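Side-chain contacts in periplasmic binding protein (Roseiflexus sp. RS-1, PDB 5GJ3), which probably captures heme in the bacterial periplasm, here holding two heme molecules, and delivers it to a heme-uptake transporter: residues A[98-101]-A[102-106]; A[127-130]-A[131-135]; A[255-258]-A[259-263]. All coordinates share one frame; numbering follows the deposited sequence.

In the fold
All three contacts are local, made along helices, and follow one another in the chain. Contact 2 lies on the long helix 115-136 and touches both others: L98 of contact 1 packs on R133 and I129, while A132 and L135 meet T255 and T258 of contact 3. Contacts 1 and 3 do not touch, their nearest atoms being about 9 Å apart. Contact 2 is the most solvent-facing, rich in alanine. Contact 1, at the start of helix 100-111, buries K104 among acidic residues beside a zinc ion. Contact 3, on helix 250-267, is two-sided: L257, T258 and F261 are buried, whereas the partly exposed D256 holds a different zinc ion.

Contact 1. Residues A[98-101]-A[102-106]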
loop_
_atom_site.group_PDB
_atom_site.type_symbol
_atom_site.label_atom_id
_atom_site.label_comp_id
_atom_site.label_asym_id
_atom_site.label_seq_id
_atom_site.Cartn_x
_atom_site.Cartn_y
_atom_site.Cartn_z
ATOM N N LEU A 98 -11.560 -1.454 -2.112
ATOM C CA LEU A 98 -11.182 -2.759 -2.636
ATOM C C LEU A 98 -11.462 -2.902 -4.139
ATOM O O LEU A 98 -11.077 -3.882 -4.719
ATOM C CB LEU A 98 -11.869 -3.911 -1.885
ATOM C CG LEU A 98 -11.267 -4.193 -0.512
ATOM C CD1 LEU A 98 -12.008 -5.364 0.067
ATOM C CD2 LEU A 98 -9.798 -4.508 -0.609
ATOM N N ASP A 99 -12.126 -1.927 -4.738
ATOM C CA ASP A 99 -12.210 -1.815 -6.207
ATOM C C ASP A 99 -10.978 -1.178 -6.914
ATOM O O ASP A 99 -10.846 -1.284 -8.143
ATOM C CB ASP A 99 -13.438 -0.974 -6.567
ATOM C CG ASP A 99 -14.723 -1.721 -6.346
ATOM O OD1 ASP A 99 -14.688 -2.970 -6.325
ATOM O OD2 ASP A 99 -15.773 -1.060 -6.193
ATOM N N ALA A 100 -10.130 -0.468 -6.170
ATOM C CA ALA A 100 -8.929 0.151 -6.769
ATOM C C ALA A 100 -7.974 -0.840 -7.511
ATOM O O ALA A 100 -7.513 -0.506 -8.610
ATOM C CB ALA A 100 -8.158 0.989 -5.734
ATOM N N PRO A 101 -7.682 -2.039 -6.938
ATOM C CA PRO A 101 -6.769 -2.972 -7.653
ATOM C C PRO A 101 -7.251 -3.223 -9.108
ATOM O O PRO A 101 -6.511 -2.991 -10.068
ATOM C CB PRO A 101 -6.832 -4.265 -6.798
ATOM C CG PRO A 101 -7.074 -3.722 -5.416
ATOM C CD PRO A 101 -8.124 -2.619 -5.646
ATOM N N GLN A 102 -8.497 -3.635 -9.251
ATOM C CA GLN A 102 -9.089 -3.923 -10.579
ATOM C C GLN A 102 -9.089 -2.677 -11.527
ATOM O O GLN A 102 -8.791 -2.754 -12.726
ATOM C CB GLN A 102 -10.487 -4.518 -10.340
ATOM C CG GLN A 102 -11.543 -4.330 -11.406
ATOM C CD GLN A 102 -12.189 -2.936 -11.489
ATOM O OE1 GLN A 102 -12.250 -2.355 -12.581
ATOM N NE2 GLN A 102 -12.690 -2.406 -10.353
ATOM N N GLN A 103 -9.463 -1.532 -10.979
ATOM C CA GLN A 103 -9.468 -0.308 -11.766
ATOM C C GLN A 103 -8.056 0.059 -12.262
ATOM O O GLN A 103 -7.877 0.398 -13.422
ATOM C CB GLN A 103 -10.041 0.790 -10.886
ATOM C CG GLN A 103 -10.571 2.006 -11.577
ATOM C CD GLN A 103 -11.132 2.924 -10.505
ATOM O OE1 GLN A 103 -10.638 4.032 -10.295
ATOM N NE2 GLN A 103 -12.094 2.403 -9.731
ATOM N N LYS A 104 -7.048 -0.026 -11.394
ATOM C CA LYS A 104 -5.684 0.333 -11.805
ATOM C C LYS A 104 -5.119 -0.671 -12.811
ATOM O O LYS A 104 -4.359 -0.297 -13.767
ATOM C CB LYS A 104 -4.759 0.467 -10.582
ATOM C CG LYS A 104 -5.085 1.721 -9.743
ATOM C CD LYS A 104 -4.127 1.871 -8.541
ATOM C CE LYS A 104 -4.310 0.847 -7.467
ATOM N NZ LYS A 104 -3.476 1.105 -6.210
ATOM N N ILE A 105 -5.487 -1.938 -12.601
ATOM C CA ILE A 105 -5.037 -2.997 -13.529
ATOM C C ILE A 105 -5.592 -2.763 -14.930
ATOM O O ILE A 105 -4.818 -2.793 -15.901
ATOM C CB ILE A 105 -5.365 -4.419 -13.012
ATOM C CG1 ILE A 105 -4.454 -4.765 -11.817
ATOM C CG2 ILE A 105 -5.208 -5.470 -14.126
ATOM C CD1 ILE A 105 -5.057 -5.858 -10.961
ATOM N N ARG A 106 -6.907 -2.493 -15.032
ATOM C CA ARG A 106 -7.518 -2.184 -16.349
ATOM C C ARG A 106 -6.938 -0.937 -17.011
ATOM O O ARG A 106 -6.752 -0.896 -18.256
ATOM C CB ARG A 106 -9.055 -2.083 -16.247
ATOM C CG ARG A 106 -9.687 -3.410 -15.806
ATOM C CD ARG A 106 -11.222 -3.337 -15.723
ATOM N NE ARG A 106 -11.729 -4.694 -15.851
ATOM C CZ ARG A 106 -12.356 -5.390 -14.892
ATOM N NH1 ARG A 106 -12.635 -4.842 -13.709
ATOM N NH2 ARG A 106 -12.760 -6.642 -15.137
HETATM O O HOH W 1 -10.403 -4.756 -7.278
#
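The carbonyl oxygen of A100 receives the amide of K104 in a nearly straight bond, K104 N to A100 O 2.9 Å with 167° at the hydrogen. The side chain of K104 arches over the same oxygen: its CG passes 3.5 Å from A100 O, and a bend at chi3 (-70°) brings CE back to 3.7 Å from A100 O. CE passes alongside the A100 methyl, and the amine continues toward the loop after strand 89-92. There NZ forms a salt bridge with D94 and hydrogen bonds with D14 and the backbone oxygen of G245. Because D14 and D94 are zinc ligands together with D70, K104 is a second-shell residue of that metal site, and its positive charge probably offsets part of the carboxylate charge gathered there.

This is the opening stretch of helix 100-111, which follows strand 89-92, one of the two outermost strands of the four-stranded parallel sheet. P101 has no amide hydrogen to give, and early in a helix that costs little. Its own carbonyl is used, accepting I105 N at 2.9 Å. I105 sets CG1 beside its backbone N (chi1 -71°), which places CG1 3.2 Å from P101 O, with CD1 alongside; both I105 and P101 also pack on V125 of helix 115-136.

Nearer the exposed D99, Q103 N donates to D99 O at 3.2 Å. The carboxamide of Q102 folds back toward this same carbonyl, but Q102 NE2, though near D99 O, has too poor an angle for a hydrogen bond. A water bridges the backbone here, donating to L98 O at 2.8 Å and accepting from Q102 N at 3.0 Å, and so spans the entry into the helix.

Contact 2. Residues A[127-130]-A[131-135]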
loop_
_atom_site.group_PDB
_atom_site.type_symbol
_atom_site.label_atom_id
_atom_site.label_comp_id
_atom_site.label_asym_id
_atom_site.label_seq_id
_atom_site.Cartn_x
_atom_site.Cartn_y
_atom_site.Cartn_z
ATOM N N ALA A 127 -10.553 -12.725 -7.386
ATOM C CA ALA A 127 -10.668 -14.053 -6.793
ATOM C C ALA A 127 -9.845 -14.172 -5.507
ATOM O O ALA A 127 -10.342 -14.711 -4.526
ATOM C CB ALA A 127 -10.253 -15.150 -7.784
ATOM N N GLU A 128 -8.604 -13.671 -5.489
ATOM C CA GLU A 128 -7.825 -13.726 -4.256
ATOM C C GLU A 128 -8.436 -12.870 -3.091
ATOM O O GLU A 128 -8.405 -13.276 -1.913
ATOM C CB GLU A 128 -6.328 -13.443 -4.505
ATOM C CG GLU A 128 -5.678 -14.511 -5.417
ATOM C CD GLU A 128 -4.214 -14.248 -5.800
ATOM O OE1 GLU A 128 -3.587 -13.318 -5.255
ATOM O OE2 GLU A 128 -3.659 -14.983 -6.671
ATOM N N ILE A 129 -8.984 -11.707 -3.430
ATOM C CA ILE A 129 -9.660 -10.822 -2.460
ATOM C C ILE A 129 -10.916 -11.540 -1.933
ATOM O O ILE A 129 -11.136 -11.571 -0.715
ATOM C CB ILE A 129 -10.020 -9.466 -3.101
ATOM C CG1 ILE A 129 -8.734 -8.677 -3.359
ATOM C CG2 ILE A 129 -11.029 -8.684 -2.233
ATOM C CD1 ILE A 129 -8.923 -7.437 -4.230
ATOM N N ALA A 130 -11.695 -12.151 -2.844
ATOM C CA ALA A 130 -12.873 -12.962 -2.462
ATOM C C ALA A 130 -12.566 -14.058 -1.466
ATOM O O ALA A 130 -13.305 -14.231 -0.483
ATOM C CB ALA A 130 -13.595 -13.553 -3.693
ATOM N N ALA A 131 -11.513 -14.832 -1.759
ATOM C CA ALA A 131 -11.073 -15.885 -0.875
ATOM C C ALA A 131 -10.655 -15.369 0.499
ATOM O O ALA A 131 -10.993 -15.994 1.478
ATOM C CB ALA A 131 -9.984 -16.746 -1.509
ATOM N N ALA A 132 -9.976 -14.230 0.587
ATOM C CA ALA A 132 -9.574 -13.713 1.885
ATOM C C ALA A 132 -10.821 -13.252 2.707
ATOM O O ALA A 132 -10.884 -13.426 3.934
ATOM C CB ALA A 132 -8.604 -12.567 1.704
ATOM N N ARG A 133 -11.791 -12.670 2.006
ATOM C CA ARG A 133 -13.024 -12.168 2.637
ATOM C C ARG A 133 -13.891 -13.310 3.179
ATOM O O ARG A 133 -14.493 -13.203 4.271
ATOM C CB ARG A 133 -13.826 -11.299 1.670
ATOM C CG ARG A 133 -13.253 -9.892 1.509
ATOM C CD ARG A 133 -14.250 -9.102 0.679
ATOM N NE ARG A 133 -14.488 -7.800 1.223
ATOM C CZ ARG A 133 -15.653 -7.172 1.177
ATOM N NH1 ARG A 133 -16.702 -7.770 0.656
ATOM N NH2 ARG A 133 -15.775 -5.955 1.678
ATOM N N ASP A 134 -13.907 -14.413 2.425
ATOM C CA ASP A 134 -14.547 -15.642 2.878
ATOM C C ASP A 134 -13.850 -16.163 4.156
ATOM O O ASP A 134 -14.504 -16.622 5.105
ATOM C CB ASP A 134 -14.457 -16.662 1.739
ATOM C CG ASP A 134 -14.846 -18.029 2.161
ATOM O OD1 ASP A 134 -14.000 -18.731 2.766
ATOM O OD2 ASP A 134 -16.006 -18.424 1.891
ATOM N N LEU A 135 -12.515 -16.138 4.193
ATOM C CA LEU A 135 -11.852 -16.535 5.462
ATOM C C LEU A 135 -12.177 -15.571 6.610
ATOM O O LEU A 135 -12.314 -15.984 7.805
ATOM C CB LEU A 135 -10.337 -16.638 5.273
ATOM C CG LEU A 135 -9.877 -17.827 4.428
ATOM C CD1 LEU A 135 -8.411 -17.587 4.100
ATOM C CD2 LEU A 135 -10.077 -19.116 5.243
#
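Neither face of the R133 guanidinium meets the segment 127-130; the contact with I129 is made lower down, by the methylene CD, 4.4 Å from I129 CG2. With chi1 at -77°, R133 CG stands beside its own backbone N and passes 3.5 Å from I129 O, after which the chain leads outward. The E128 carboxylate also turns away from 131-135, each oxygen taken by an amide: OE2 by Q124, one turn back, and OE1 by Q252 of helix 250-267.

What joins the two segments is therefore mostly the backbone of helix 115-136, the long helix that, as in related heme- and vitamin B12-binding proteins, connects the two lobes. Successive i to i+4 bonds run from A131 N to A127 O, at 3.0 Å, and likewise from A132 N to E128 O, R133 N to I129 O and D134 N to A130 O. The alanines of 131-135 meet the turn before through their methyls: A131 CB rests 3.7 Å from A127 O, while the buried A132 methyl, like I129, packs on L254 of helix 250-267.

Contact 3. Residues A[255-258]-A[259-263]; sequences TDLT and IAFYD. With ZN (zinc ion), chain G.
Segments 255-258 and 259-263 are consecutive turns of helix 250-267, joined by four i to i+4 bonds. The shortest is F261 N to L257 O, 2.8 Å; Y262 N to T258 O, at 2.9 Å, is the most bent, with 146° at the hydrogen. I259 N and A260 N bond in the same way to T255 O and D256 O.

F261 carries the buried side. With chi1 at -73° its ring swings back along the helix, and a chi2 of only 2° lays one face over the carbonyl oxygen of L257, F261 CG being 3.2 Å from L257 O. L257 and F261 run side by side in the same direction, L257 CD2 meeting F261 CZ at 4.1 Å. I169, A172 and P143 add to this apolar cluster, which seats the helix on the second lobe. Replacing F261 with an alanine would probably open a gap beside L257 and strip I169 and P143 of an apolar partner. T258 sits on the same buried flank, its OG1 satisfied by the backbone oxygen of A172.

Away from this core, I259 CG1 comes within 3.1 Å of T255 O. The CB of D256 is directed away from 259-263, and its carboxylate binds a zinc ion through one oxygen: OD1 is 2.0 Å from the metal, whereas OD2 stands 3.2 Å from it. Two waters are also bound, and the one lying 2.1 Å from the zinc donates to D256 OD2, which has Y242 OH as a further hydrogen-bond partner. D256 is thus a monodentate ligand, and the hydrogen bonds to OD2 probably help fix the rotation of the carboxylate.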
loop_
_atom_site.group_PDB
_atom_site.type_symbol
_atom_site.label_atom_id
_atom_site.label_comp_id
_atom_site.label_asym_id
_atom_site.label_seq_id
_atom_site.Cartn_x
_atom_site.Cartn_y
_atom_site.Cartn_z
ATOM N N THR A 255 -5.238 -11.960 3.107
ATOM C CA THR A 255 -5.218 -13.338 3.620
ATOM C C THR A 255 -4.262 -13.348 4.835
ATOM O O THR A 255 -4.575 -13.935 5.862
ATOM C CB THR A 255 -4.708 -14.353 2.523
ATOM O OG1 THR A 255 -5.641 -14.421 1.424
ATOM C CG2 THR A 255 -4.445 -15.736 3.067
ATOM N N ASP A 256 -3.095 -12.711 4.702
ATOM C CA ASP A 256 -2.160 -12.698 5.847
ATOM C C ASP A 256 -2.828 -11.984 7.036
ATOM O O ASP A 256 -2.706 -12.477 8.169
ATOM C CB ASP A 256 -0.831 -12.006 5.511
ATOM C CG ASP A 256 -0.024 -12.762 4.471
ATOM O OD1 ASP A 256 -0.318 -13.955 4.208
ATOM O OD2 ASP A 256 0.910 -12.158 3.881
ATOM N N LEU A 257 -3.460 -10.821 6.795
ATOM C CA LEU A 257 -4.112 -10.122 7.895
ATOM C C LEU A 257 -5.193 -10.989 8.523
ATOM O O LEU A 257 -5.250 -11.101 9.760
ATOM C CB LEU A 257 -4.742 -8.789 7.466
ATOM C CG LEU A 257 -3.761 -7.741 7.010
ATOM C CD1 LEU A 257 -4.619 -6.615 6.420
ATOM C CD2 LEU A 257 -2.980 -7.319 8.263
ATOM N N THR A 258 -6.074 -11.580 7.692
ATOM C CA THR A 258 -7.233 -12.269 8.291
ATOM C C THR A 258 -6.836 -13.510 9.077
ATOM O O THR A 258 -7.435 -13.837 10.091
ATOM C CB THR A 258 -8.368 -12.589 7.237
ATOM O OG1 THR A 258 -9.568 -12.766 7.943
ATOM C CG2 THR A 258 -8.089 -13.905 6.459
ATOM N N ILE A 259 -5.821 -14.214 8.602
ATOM C CA ILE A 259 -5.218 -15.345 9.358
ATOM C C ILE A 259 -4.746 -14.864 10.745
ATOM O O ILE A 259 -5.074 -15.461 11.770
ATOM C CB ILE A 259 -4.035 -16.029 8.585
ATOM C CG1 ILE A 259 -4.493 -16.678 7.252
ATOM C CG2 ILE A 259 -3.363 -17.093 9.459
ATOM C CD1 ILE A 259 -5.755 -17.452 7.393
ATOM N N ALA A 260 -3.985 -13.769 10.777
ATOM C CA ALA A 260 -3.529 -13.186 12.058
ATOM C C ALA A 260 -4.700 -12.698 12.948
ATOM O O ALA A 260 -4.744 -12.940 14.169
ATOM C CB ALA A 260 -2.566 -12.057 11.788
ATOM N N PHE A 261 -5.682 -12.052 12.330
ATOM C CA PHE A 261 -6.806 -11.522 13.090
ATOM C C PHE A 261 -7.607 -12.675 13.695
ATOM O O PHE A 261 -8.135 -12.569 14.821
ATOM C CB PHE A 261 -7.699 -10.713 12.155
ATOM C CG PHE A 261 -7.125 -9.363 11.728
ATOM C CD1 PHE A 261 -5.850 -8.925 12.135
ATOM C CD2 PHE A 261 -7.868 -8.547 10.862
ATOM C CE1 PHE A 261 -5.359 -7.679 11.713
ATOM C CE2 PHE A 261 -7.394 -7.317 10.434
ATOM C CZ PHE A 261 -6.135 -6.884 10.861
ATOM N N TYR A 262 -7.702 -13.782 12.957
ATOM C CA TYR A 262 -8.480 -14.947 13.418
ATOM C C TYR A 262 -7.836 -15.472 14.695
ATOM O O TYR A 262 -8.526 -15.784 15.664
ATOM C CB TYR A 262 -8.541 -16.044 12.319
ATOM C CG TYR A 262 -9.374 -17.253 12.705
ATOM C CD1 TYR A 262 -10.772 -17.312 12.440
ATOM C CD2 TYR A 262 -8.776 -18.349 13.326
ATOM C CE1 TYR A 262 -11.531 -18.443 12.809
ATOM C CE2 TYR A 262 -9.522 -19.479 13.699
ATOM C CZ TYR A 262 -10.887 -19.516 13.436
ATOM O OH TYR A 262 -11.568 -20.645 13.805
ATOM N N ASP A 263 -6.517 -15.561 14.682
ATOM C CA ASP A 263 -5.764 -16.013 15.841
ATOM C C ASP A 263 -5.947 -15.094 17.061
ATOM O O ASP A 263 -6.147 -15.550 18.191
ATOM C CB ASP A 263 -4.281 -16.116 15.503
ATOM C CG ASP A 263 -3.515 -16.810 16.627
ATOM O OD1 ASP A 263 -3.562 -18.055 16.714
ATOM O OD2 ASP A 263 -2.951 -16.110 17.473
HETATM ZN ZN ZN G . 0.546 -15.148 2.799
HETATM O O HOH W 2 2.442 -14.229 2.886
HETATM O O HOH W 3 -0.844 -14.399 1.525
#